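Local structure of dTDP-4-amino-4,6-dideoxyglucose formyltransferase (Mycobacterium tuberculosis CAS/NITR204, 5VYQ) at residues L27-A33 against F82-F88; W112-F117 against D198-L202. The protein probably transfers a formyl group from a reduced folate cofactor to the 4-amino group of dTDP-4-amino-4,6-dideoxyglucose. All coordinates share one frame; numbering follows the deposited sequence.

From the N terminus, residues 27-33 take in the end of strand 24-28 and the start of helix 31-43. Contact 1 closes its loop when strand 78-82, the neighbouring parallel strand of the six-stranded mixed sheet, ends in residues 82-88. Contact 2 opens only after that, so the two loops follow in series and neither encloses nor crosses the other. Its residues 112-117 lead into helix 114-121 and are met by helix 196-203, beyond the last two strands of the sheet. The centres of contact 1 and contact 2 lie about 18 Å apart. K85 packs against W112, and both contacts touch the nucleotide sugar and the folate, joining the carboxyl ends of two central strands and later helices around one pocket.

Contact 1 of 2, residues L27-A33 against F82-F88; sequences LTDNVHA and FHCKQRF. With 0FX (dTDP-4-amino-4,6-dideoxyglucose), chain D; FON (N-{[4-({[(6R)-2-amino-5-formyl-4-oxo-1,4,5,6,7,8-hexahydropteridin-6-yl]methyl}amino)phenyl]carbonyl}-L-glutamic acid), chain C.
T28 and D29 meet F82 to K85 where two adjacent parallel strands of the Rossmann-like mixed sheet end, at the carboxyl ends of the strands, where the ligands bind. Backbone bonding starts with F82 N, which donates to L27 O at 2.8 Å; beyond it, D29 N donates to H83 O from above its carbonyl plane. Side chains of 27-33 add two more bonds. The T28 hydroxyl, with OG1 anti to the backbone N (chi1 -177°), gives its proton to F82 O at 2.7 Å in the carbonyl plane. K85 N points almost straight at D29 OD2, 2.8 Å away at 172°, on the anti side of the carboxylate. This buried OD2 has two partners, K85 N and S52 OG, an arrangement consistent with holding the turn after strand 78-82.

Apolar contacts accompany these bonds. A33 CB sits over one face of the H83 imidazole, a CH-pi contact of 4.2 Å from carbon to ring centroid, while L27 lays its CB on C84 SG and brings CD1 to the F88 ring.

Ligand bonds come from both segments. N30 precedes helix 31-43 as its N-cap: OD1 accepts from A33 N, which leaves ND2 turned to the diphosphate, 3.0 Å from 0FX O2P. H83 ND1 donates to 0FX O3P at 2.8 Å, and its NE2 bonds to E166, a second-shell carboxylate that helps fix the ring's rotation. The bent chain of K85 carries NZ to 0FX O1P at 3.0 Å, so a lysine, an imidazole and an amide all donate to the diphosphate oxygens. The folate lies along the later residues of the loop, where FON NA2, its amino group, donates to F88 O over 3.2 Å, nearly straight at 175°.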
loop_
_atom_site.group_PDB
_atom_site.type_symbol
_atom_site.label_atom_id
_atom_site.label_comp_id
_atom_site.label_asym_id
_atom_site.label_seq_id
_atom_site.Cartn_x
_atom_site.Cartn_y
_atom_site.Cartn_z
ATOM N N LEU A 27 7.393 18.994 29.648
ATOM C CA LEU A 27 8.304 17.960 29.170
ATOM C C LEU A 27 7.638 17.392 27.922
ATOM O O LEU A 27 6.478 16.949 27.939
ATOM C CB LEU A 27 8.539 16.900 30.234
ATOM C CG LEU A 27 9.457 17.505 31.325
ATOM C CD1 LEU A 27 9.102 16.904 32.658
ATOM C CD2 LEU A 27 10.866 17.201 30.845
ATOM N N THR A 28 8.378 17.349 26.824
ATOM C CA THR A 28 7.836 16.885 25.546
ATOM C C THR A 28 8.904 16.225 24.673
ATOM O O THR A 28 10.012 16.740 24.546
ATOM C CB THR A 28 7.203 18.074 24.809
ATOM O OG1 THR A 28 6.593 17.654 23.587
ATOM C CG2 THR A 28 8.189 19.200 24.551
ATOM N N ASP A 29 8.556 15.097 24.073
ATOM C CA ASP A 29 9.453 14.335 23.212
ATOM C C ASP A 29 8.902 14.153 21.790
ATOM O O ASP A 29 9.372 13.288 21.040
ATOM C CB ASP A 29 9.744 12.969 23.834
ATOM C CG ASP A 29 10.633 13.067 25.047
ATOM O OD1 ASP A 29 11.540 13.914 25.050
ATOM O OD2 ASP A 29 10.421 12.279 25.997
ATOM N N ASN A 30 7.884 14.916 21.429
ATOM C CA ASN A 30 7.147 14.788 20.163
ATOM C C ASN A 30 7.143 16.141 19.444
ATOM O O ASN A 30 6.897 17.186 20.032
ATOM C CB ASN A 30 5.716 14.300 20.446
ATOM C CG ASN A 30 4.838 14.251 19.217
ATOM O OD1 ASN A 30 4.335 15.270 18.773
ATOM N ND2 ASN A 30 4.611 13.055 18.687
ATOM N N VAL A 31 7.440 16.127 18.141
ATOM C CA VAL A 31 7.570 17.341 17.360
ATOM C C VAL A 31 6.298 18.194 17.337
ATOM O O VAL A 31 6.361 19.396 17.482
ATOM C CB VAL A 31 8.054 16.982 15.937
ATOM C CG1 VAL A 31 6.980 16.238 15.150
ATOM C CG2 VAL A 31 8.550 18.195 15.181
ATOM N N HIS A 32 5.132 17.561 17.189
ATOM C CA HIS A 32 3.883 18.299 17.153
ATOM C C HIS A 32 3.582 18.876 18.539
ATOM O O HIS A 32 3.183 20.028 18.686
ATOM C CB HIS A 32 2.706 17.430 16.692
ATOM C CG HIS A 32 3.009 16.606 15.486
ATOM N ND1 HIS A 32 3.107 17.153 14.224
ATOM C CD2 HIS A 32 3.298 15.291 15.351
ATOM C CE1 HIS A 32 3.414 16.199 13.358
ATOM N NE2 HIS A 32 3.539 15.061 14.018
ATOM N N ALA A 33 3.763 18.062 19.570
ATOM C CA ALA A 33 3.422 18.490 20.914
ATOM C C ALA A 33 4.398 19.589 21.336
ATOM O O ALA A 33 4.058 20.506 22.067
ATOM C CB ALA A 33 3.461 17.327 21.873
ATOM N N PHE A 82 3.679 16.648 27.604
ATOM C CA PHE A 82 3.238 16.778 26.234
ATOM C C PHE A 82 3.930 15.658 25.472
ATOM O O PHE A 82 4.885 15.885 24.739
ATOM C CB PHE A 82 3.552 18.182 25.707
ATOM C CG PHE A 82 2.527 19.246 26.017
ATOM C CD1 PHE A 82 1.730 19.192 27.127
ATOM C CD2 PHE A 82 2.384 20.331 25.172
ATOM C CE1 PHE A 82 0.819 20.201 27.406
ATOM C CE2 PHE A 82 1.457 21.338 25.428
ATOM C CZ PHE A 82 0.699 21.293 26.575
ATOM N N HIS A 83 3.453 14.419 25.696
ATOM C CA HIS A 83 4.057 13.254 25.105
ATOM C C HIS A 83 5.507 13.097 25.554
ATOM O O HIS A 83 6.418 12.865 24.736
ATOM C CB HIS A 83 4.060 13.248 23.571
ATOM C CG HIS A 83 2.736 13.415 22.876
ATOM N ND1 HIS A 83 2.545 12.915 21.603
ATOM C CD2 HIS A 83 1.595 14.075 23.195
ATOM C CE1 HIS A 83 1.340 13.253 21.175
ATOM N NE2 HIS A 83 0.735 13.932 22.133
ATOM N N CYS A 84 5.759 13.251 26.851
ATOM C CA CYS A 84 7.037 12.902 27.422
ATOM C C CYS A 84 7.162 11.392 27.505
ATOM O O CYS A 84 6.278 10.730 28.051
ATOM C CB CYS A 84 7.134 13.494 28.837
ATOM S SG CYS A 84 8.676 13.124 29.669
ATOM N N LYS A 85 8.255 10.847 27.002
ATOM C CA LYS A 85 8.423 9.392 26.981
ATOM C C LYS A 85 8.992 8.838 28.288
ATOM O O LYS A 85 8.824 7.634 28.547
ATOM C CB LYS A 85 9.315 8.926 25.799
ATOM C CG LYS A 85 8.683 9.119 24.436
ATOM C CD LYS A 85 7.963 7.874 23.909
ATOM C CE LYS A 85 7.415 7.948 22.476
ATOM N NZ LYS A 85 8.308 8.582 21.465
ATOM N N GLN A 86 9.574 9.718 29.104
ATOM C CA GLN A 86 10.153 9.306 30.393
ATOM C C GLN A 86 9.050 9.196 31.456
ATOM O O GLN A 86 8.327 10.168 31.674
ATOM C CB GLN A 86 11.182 10.337 30.822
ATOM C CG GLN A 86 11.867 9.906 32.113
ATOM C CD GLN A 86 13.126 10.708 32.414
ATOM O OE1 GLN A 86 13.246 11.882 32.049
ATOM N NE2 GLN A 86 14.042 10.088 33.177
ATOM N N ARG A 87 8.913 8.055 32.125
ATOM C CA ARG A 87 7.919 7.908 33.180
ATOM C C ARG A 87 8.263 8.849 34.335
ATOM O O ARG A 87 9.427 9.063 34.660
ATOM C CB ARG A 87 7.847 6.451 33.671
ATOM C CG ARG A 87 6.577 6.130 34.433
ATOM C CD ARG A 87 6.322 4.640 34.478
ATOM N NE ARG A 87 5.107 4.319 35.207
ATOM C CZ ARG A 87 4.485 3.165 35.034
ATOM N NH1 ARG A 87 3.386 2.873 35.707
ATOM N NH2 ARG A 87 4.975 2.304 34.153
ATOM N N PHE A 88 7.236 9.433 34.941
ATOM C CA PHE A 88 7.371 10.347 36.076
ATOM C C PHE A 88 7.360 9.436 37.303
ATOM O O PHE A 88 6.389 8.695 37.514
ATOM C CB PHE A 88 6.194 11.311 36.143
ATOM C CG PHE A 88 6.193 12.417 35.096
ATOM C CD1 PHE A 88 5.282 13.446 35.233
ATOM C CD2 PHE A 88 7.108 12.498 34.032
ATOM C CE1 PHE A 88 5.196 14.505 34.329
ATOM C CE2 PHE A 88 7.031 13.542 33.130
ATOM C CZ PHE A 88 6.098 14.559 33.268
HETATM O O4P 0FX D . 2.416 10.164 19.809
HETATM P P2 0FX D . 3.583 9.797 20.661
HETATM O O3P 0FX D . 4.468 10.937 21.115
HETATM O O1G 0FX D . 2.886 8.922 21.825
HETATM C C1G 0FX D . 3.581 7.922 22.549
HETATM C C2G 0FX D . 2.517 6.981 23.130
HETATM O O2G 0FX D . 1.752 6.501 22.016
HETATM C C3G 0FX D . 1.581 7.777 24.055
HETATM O O3G 0FX D . 0.447 6.981 24.480
HETATM C C4G 0FX D . 2.406 8.391 25.179
HETATM N N4A 0FX D . 1.468 9.195 25.998
HETATM C C5G 0FX D . 3.516 9.246 24.565
HETATM C C6G 0FX D . 4.511 9.591 25.671
HETATM O O5G 0FX D . 4.324 8.549 23.601
HETATM O OPP 0FX D . 4.497 8.672 19.961
HETATM P P 0FX D . 5.523 8.791 18.719
HETATM O O1P 0FX D . 6.649 7.886 19.040
HETATM O O2P 0FX D . 5.724 10.247 18.386
HETATM O O5 0FX D . 4.720 8.166 17.479
HETATM C C5 0FX D . 3.646 8.845 16.873
HETATM C C4 0FX D . 2.892 7.879 15.980
HETATM O O4 0FX D . 3.768 7.473 14.930
HETATM C C3 0FX D . 2.455 6.554 16.602
HETATM O O3 0FX D . 1.188 6.694 17.256
HETATM C C2 0FX D . 2.349 5.578 15.446
HETATM C C1 0FX D . 3.465 6.118 14.580
HETATM N N11 0FX D . 4.696 5.332 14.722
HETATM C C61 0FX D . 5.782 5.730 15.417
HETATM C C51 0FX D . 6.922 4.950 15.474
HETATM C C5A 0FX D . 8.096 5.413 16.299
HETATM C C21 0FX D . 4.830 4.181 13.949
HETATM O O21 0FX D . 3.803 3.808 13.223
HETATM N N31 0FX D . 5.909 3.398 13.988
HETATM C C41 0FX D . 6.979 3.809 14.706
HETATM O O41 0FX D . 8.066 3.012 14.705
HETATM N N1 FON C . 4.341 8.959 34.091
HETATM C C2 FON C . 3.364 8.347 34.753
HETATM N NA2 FON C . 3.562 8.058 36.071
HETATM N N3 FON C . 2.230 8.016 34.115
HETATM C C4 FON C . 2.010 8.277 32.803
HETATM O O4 FON C . 0.923 7.983 32.251
HETATM C C4A FON C . 3.060 8.986 32.051
HETATM N N5 FON C . 3.030 9.298 30.682
HETATM C C6 FON C . 4.355 9.405 30.049
HETATM C C7 FON C . 5.155 10.450 30.831
HETATM N N8 FON C . 5.249 10.016 32.204
HETATM C C8A FON C . 4.260 9.330 32.806
HETATM C C9 FON C . 5.086 8.049 29.932
HETATM N N10 FON C . 4.347 7.187 29.014
HETATM C C11 FON C . 5.475 3.305 28.035
HETATM C C12 FON C . 4.286 3.851 27.551
HETATM C C13 FON C . 3.931 5.151 27.892
HETATM C C14 FON C . 4.757 5.927 28.698
HETATM C C15 FON C . 5.945 5.398 29.190
HETATM C C16 FON C . 6.295 4.088 28.858
HETATM C C FON C . 5.844 1.868 27.646
HETATM O O FON C . 5.237 1.228 26.760
HETATM N N FON C . 6.882 1.311 28.279
HETATM C CA FON C . 7.416 -0.011 27.958
HETATM C CB FON C . 8.918 0.029 27.628
HETATM C CG FON C . 9.149 0.959 26.431
HETATM C CD FON C . 10.461 0.813 25.686
HETATM O OE1 FON C . 11.072 -0.274 25.742
HETATM O OE2 FON C . 10.869 1.783 24.993
HETATM C CT FON C . 7.139 -0.940 29.102
HETATM O O1 FON C . 7.205 -2.164 28.833
HETATM O O2 FON C . 6.846 -0.467 30.229
HETATM C CP1 FON C . 1.940 9.433 30.051
HETATM O O3 FON C . 1.918 9.679 28.850
#

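Contact 2 of 2, residues W112-F117 against D198-L202; sequences WFPQVF and DFEQL. With 0FX (dTDP-4-amino-4,6-dideoxyglucose), chain D; FON (N-{[4-({[(6R)-2-amino-5-formyl-4-oxo-1,4,5,6,7,8-hexahydropteridin-6-yl]methyl}amino)phenyl]carbonyl}-L-glutamic acid), chain C.
F113 drives the edge of its ring at the face of F199, an edge-to-face pair with centroids 4.8 Å apart and planes at 73°; F113 CD2 lies above the middle of the F199 ring. This is the tight part of the contact, where the residues leading into helix 114-121 meet helix 196-203 in an aromatic cluster. F113 is itself sandwiched: W112 NE1 stands over one face and the deoxyribose C3 of 0FX over the other, while its CZ approaches the thymine at 0FX C61, 3.5 Å away. W112 adds CD1 against F199 CB at 3.7 Å. The V116 methyl CG1, anti to the backbone N (chi1 174°), touches both F199 CE1 and L202 CD2.

F117, D198 and L202 form the partly exposed flank, still in van der Waals touch: the F117 ring turns an edge to F199 N and meets L202 CD2 at 3.8 Å through CE1. The looser link lies on the other side of F199 from F117, where one water accepts from W112 NE1 at 3.1 Å, ahead of helix 114-121, and donates to E200 OE2 on helix 196-203 at 3.3 Å; E200 OE1 forms a salt bridge with R203.

No direct hydrogen bond joins the segments. Polar groups of 112-117 serve the ligand instead: F113 N donates to 0FX O2G at 2.9 Å, and Q115 NE2 to 0FX O3. Apolar and aromatic packing thus ties helix 196-203 to the nucleotide-sugar pocket.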
loop_
_atom_site.group_PDB
_atom_site.type_symbol
_atom_site.label_atom_id
_atom_site.label_comp_id
_atom_site.label_asym_id
_atom_site.label_seq_id
_atom_site.Cartn_x
_atom_site.Cartn_y
_atom_site.Cartn_z
ATOM N N TRP A 112 0.540 2.552 24.482
ATOM C CA TRP A 112 1.318 2.794 23.283
ATOM C C TRP A 112 0.429 2.873 22.033
ATOM O O TRP A 112 -0.412 2.029 21.807
ATOM C CB TRP A 112 2.289 1.612 23.167
ATOM C CG TRP A 112 3.499 1.894 22.417
ATOM C CD1 TRP A 112 3.774 1.485 21.144
ATOM C CD2 TRP A 112 4.615 2.688 22.844
ATOM N NE1 TRP A 112 5.015 1.947 20.773
ATOM C CE2 TRP A 112 5.550 2.687 21.792
ATOM C CE3 TRP A 112 4.920 3.385 24.019
ATOM C CZ2 TRP A 112 6.766 3.385 21.860
ATOM C CZ3 TRP A 112 6.133 4.084 24.088
ATOM C CH2 TRP A 112 7.040 4.070 23.016
ATOM N N PHE A 113 0.632 3.920 21.243
ATOM C CA PHE A 113 0.032 4.084 19.921
ATOM C C PHE A 113 -1.469 3.762 19.880
ATOM O O PHE A 113 -1.926 2.882 19.173
ATOM C CB PHE A 113 0.772 3.281 18.863
ATOM C CG PHE A 113 2.249 3.561 18.752
ATOM C CD1 PHE A 113 2.887 4.636 19.376
ATOM C CD2 PHE A 113 3.009 2.754 17.901
ATOM C CE1 PHE A 113 4.246 4.845 19.220
ATOM C CE2 PHE A 113 4.359 2.984 17.683
ATOM C CZ PHE A 113 4.987 4.040 18.359
ATOM N N PRO A 114 -2.244 4.505 20.669
ATOM C CA PRO A 114 -3.652 4.066 20.797
ATOM C C PRO A 114 -4.439 3.806 19.505
ATOM O O PRO A 114 -5.252 2.855 19.474
ATOM C CB PRO A 114 -4.281 5.214 21.599
ATOM C CG PRO A 114 -3.163 5.656 22.504
ATOM C CD PRO A 114 -1.924 5.586 21.619
ATOM N N GLN A 115 -4.308 4.671 18.503
ATOM C CA GLN A 115 -5.136 4.553 17.283
ATOM C C GLN A 115 -4.799 3.243 16.542
ATOM O O GLN A 115 -5.659 2.720 15.850
ATOM C CB GLN A 115 -4.963 5.735 16.316
ATOM C CG GLN A 115 -3.642 5.856 15.521
ATOM C CD GLN A 115 -2.471 6.312 16.339
ATOM O OE1 GLN A 115 -2.629 6.778 17.488
ATOM N NE2 GLN A 115 -1.279 6.130 15.796
ATOM N N VAL A 116 -3.571 2.743 16.658
ATOM C CA VAL A 116 -3.217 1.463 16.038
ATOM C C VAL A 116 -4.146 0.385 16.570
ATOM O O VAL A 116 -4.794 -0.347 15.831
ATOM C CB VAL A 116 -1.742 1.076 16.254
ATOM C CG1 VAL A 116 -1.498 -0.311 15.727
ATOM C CG2 VAL A 116 -0.805 2.116 15.650
ATOM N N PHE A 117 -4.285 0.361 17.877
ATOM C CA PHE A 117 -5.045 -0.663 18.545
ATOM C C PHE A 117 -6.541 -0.409 18.350
ATOM O O PHE A 117 -7.340 -1.369 18.164
ATOM C CB PHE A 117 -4.607 -0.749 20.021
ATOM C CG PHE A 117 -3.225 -1.258 20.192
ATOM C CD1 PHE A 117 -2.995 -2.628 20.224
ATOM C CD2 PHE A 117 -2.138 -0.389 20.271
ATOM C CE1 PHE A 117 -1.739 -3.146 20.399
ATOM C CE2 PHE A 117 -0.871 -0.916 20.427
ATOM C CZ PHE A 117 -0.667 -2.278 20.468
ATOM N N ASP A 198 3.438 -4.967 22.922
ATOM C CA ASP A 198 2.201 -5.343 22.266
ATOM C C ASP A 198 2.150 -4.838 20.821
ATOM O O ASP A 198 1.637 -5.536 19.940
ATOM C CB ASP A 198 0.985 -4.840 23.054
ATOM C CG ASP A 198 0.931 -5.404 24.454
ATOM O OD1 ASP A 198 0.811 -6.651 24.565
ATOM O OD2 ASP A 198 1.017 -4.594 25.407
ATOM N N PHE A 199 2.700 -3.644 20.563
ATOM C CA PHE A 199 2.829 -3.130 19.204
ATOM C C PHE A 199 3.872 -3.929 18.427
ATOM O O PHE A 199 3.638 -4.360 17.290
ATOM C CB PHE A 199 3.229 -1.647 19.226
ATOM C CG PHE A 199 3.433 -1.076 17.875
ATOM C CD1 PHE A 199 2.342 -0.797 17.071
ATOM C CD2 PHE A 199 4.703 -0.862 17.395
ATOM C CE1 PHE A 199 2.522 -0.285 15.803
ATOM C CE2 PHE A 199 4.866 -0.344 16.132
ATOM C CZ PHE A 199 3.795 -0.069 15.337
ATOM N N GLU A 200 5.034 -4.171 19.034
ATOM C CA GLU A 200 6.063 -4.986 18.331
ATOM C C GLU A 200 5.516 -6.339 17.949
ATOM O O GLU A 200 5.682 -6.850 16.827
ATOM C CB GLU A 200 7.354 -5.122 19.187
ATOM C CG GLU A 200 8.027 -3.770 19.414
ATOM C CD GLU A 200 8.370 -3.100 18.097
ATOM O OE1 GLU A 200 9.049 -3.793 17.317
ATOM O OE2 GLU A 200 7.984 -1.938 17.849
ATOM N N GLN A 201 4.761 -6.958 18.822
ATOM C CA GLN A 201 4.186 -8.218 18.434
ATOM C C GLN A 201 3.149 -8.172 17.310
ATOM O O GLN A 201 3.153 -8.999 16.415
ATOM C CB GLN A 201 3.556 -8.853 19.646
ATOM C CG GLN A 201 3.036 -10.234 19.379
ATOM C CD GLN A 201 2.667 -10.971 20.636
ATOM O OE1 GLN A 201 3.415 -10.983 21.616
ATOM N NE2 GLN A 201 1.507 -11.611 20.612
ATOM N N LEU A 202 2.277 -7.173 17.333
ATOM C CA LEU A 202 1.290 -6.969 16.274
ATOM C C LEU A 202 1.877 -6.759 14.868
ATOM O O LEU A 202 1.257 -7.098 13.830
ATOM C CB LEU A 202 0.473 -5.747 16.689
ATOM C CG LEU A 202 -0.868 -5.447 16.040
ATOM C CD1 LEU A 202 -1.907 -6.551 16.213
ATOM C CD2 LEU A 202 -1.399 -4.181 16.709
HETATM O O4P 0FX D . 2.416 10.164 19.809
HETATM P P2 0FX D . 3.583 9.797 20.661
HETATM O O3P 0FX D . 4.468 10.937 21.115
HETATM O O1G 0FX D . 2.886 8.922 21.825
HETATM C C1G 0FX D . 3.581 7.922 22.549
HETATM C C2G 0FX D . 2.517 6.981 23.130
HETATM O O2G 0FX D . 1.752 6.501 22.016
HETATM C C3G 0FX D . 1.581 7.777 24.055
HETATM O O3G 0FX D . 0.447 6.981 24.480
HETATM C C4G 0FX D . 2.406 8.391 25.179
HETATM N N4A 0FX D . 1.468 9.195 25.998
HETATM C C5G 0FX D . 3.516 9.246 24.565
HETATM C C6G 0FX D . 4.511 9.591 25.671
HETATM O O5G 0FX D . 4.324 8.549 23.601
HETATM O OPP 0FX D . 4.497 8.672 19.961
HETATM P P 0FX D . 5.523 8.791 18.719
HETATM O O1P 0FX D . 6.649 7.886 19.040
HETATM O O2P 0FX D . 5.724 10.247 18.386
HETATM O O5 0FX D . 4.720 8.166 17.479
HETATM C C5 0FX D . 3.646 8.845 16.873
HETATM C C4 0FX D . 2.892 7.879 15.980
HETATM O O4 0FX D . 3.768 7.473 14.930
HETATM C C3 0FX D . 2.455 6.554 16.602
HETATM O O3 0FX D . 1.188 6.694 17.256
HETATM C C2 0FX D . 2.349 5.578 15.446
HETATM C C1 0FX D . 3.465 6.118 14.580
HETATM N N11 0FX D . 4.696 5.332 14.722
HETATM C C61 0FX D . 5.782 5.730 15.417
HETATM C C51 0FX D . 6.922 4.950 15.474
HETATM C C5A 0FX D . 8.096 5.413 16.299
HETATM C C21 0FX D . 4.830 4.181 13.949
HETATM O O21 0FX D . 3.803 3.808 13.223
HETATM N N31 0FX D . 5.909 3.398 13.988
HETATM C C41 0FX D . 6.979 3.809 14.706
HETATM O O41 0FX D . 8.066 3.012 14.705
HETATM N N1 FON C . 4.341 8.959 34.091
HETATM C C2 FON C . 3.364 8.347 34.753
HETATM N NA2 FON C . 3.562 8.058 36.071
HETATM N N3 FON C . 2.230 8.016 34.115
HETATM C C4 FON C . 2.010 8.277 32.803
HETATM O O4 FON C . 0.923 7.983 32.251
HETATM C C4A FON C . 3.060 8.986 32.051
HETATM N N5 FON C . 3.030 9.298 30.682
HETATM C C6 FON C . 4.355 9.405 30.049
HETATM C C7 FON C . 5.155 10.450 30.831
HETATM N N8 FON C . 5.249 10.016 32.204
HETATM C C8A FON C . 4.260 9.330 32.806
HETATM C C9 FON C . 5.086 8.049 29.932
HETATM N N10 FON C . 4.347 7.187 29.014
HETATM C C11 FON C . 5.475 3.305 28.035
HETATM C C12 FON C . 4.286 3.851 27.551
HETATM C C13 FON C . 3.931 5.151 27.892
HETATM C C14 FON C . 4.757 5.927 28.698
HETATM C C15 FON C . 5.945 5.398 29.190
HETATM C C16 FON C . 6.295 4.088 28.858
HETATM C C FON C . 5.844 1.868 27.646
HETATM O O FON C . 5.237 1.228 26.760
HETATM N N FON C . 6.882 1.311 28.279
HETATM C CA FON C . 7.416 -0.011 27.958
HETATM C CB FON C . 8.918 0.029 27.628
HETATM C CG FON C . 9.149 0.959 26.431
HETATM C CD FON C . 10.461 0.813 25.686
HETATM O OE1 FON C . 11.072 -0.274 25.742
HETATM O OE2 FON C . 10.869 1.783 24.993
HETATM C CT FON C . 7.139 -0.940 29.102
HETATM O O1 FON C . 7.205 -2.164 28.833
HETATM O O2 FON C . 6.846 -0.467 30.229
HETATM C CP1 FON C . 1.940 9.433 30.051
HETATM O O3 FON C . 1.918 9.679 28.850
HETATM O O HOH W 1 7.311 1.137 18.822
#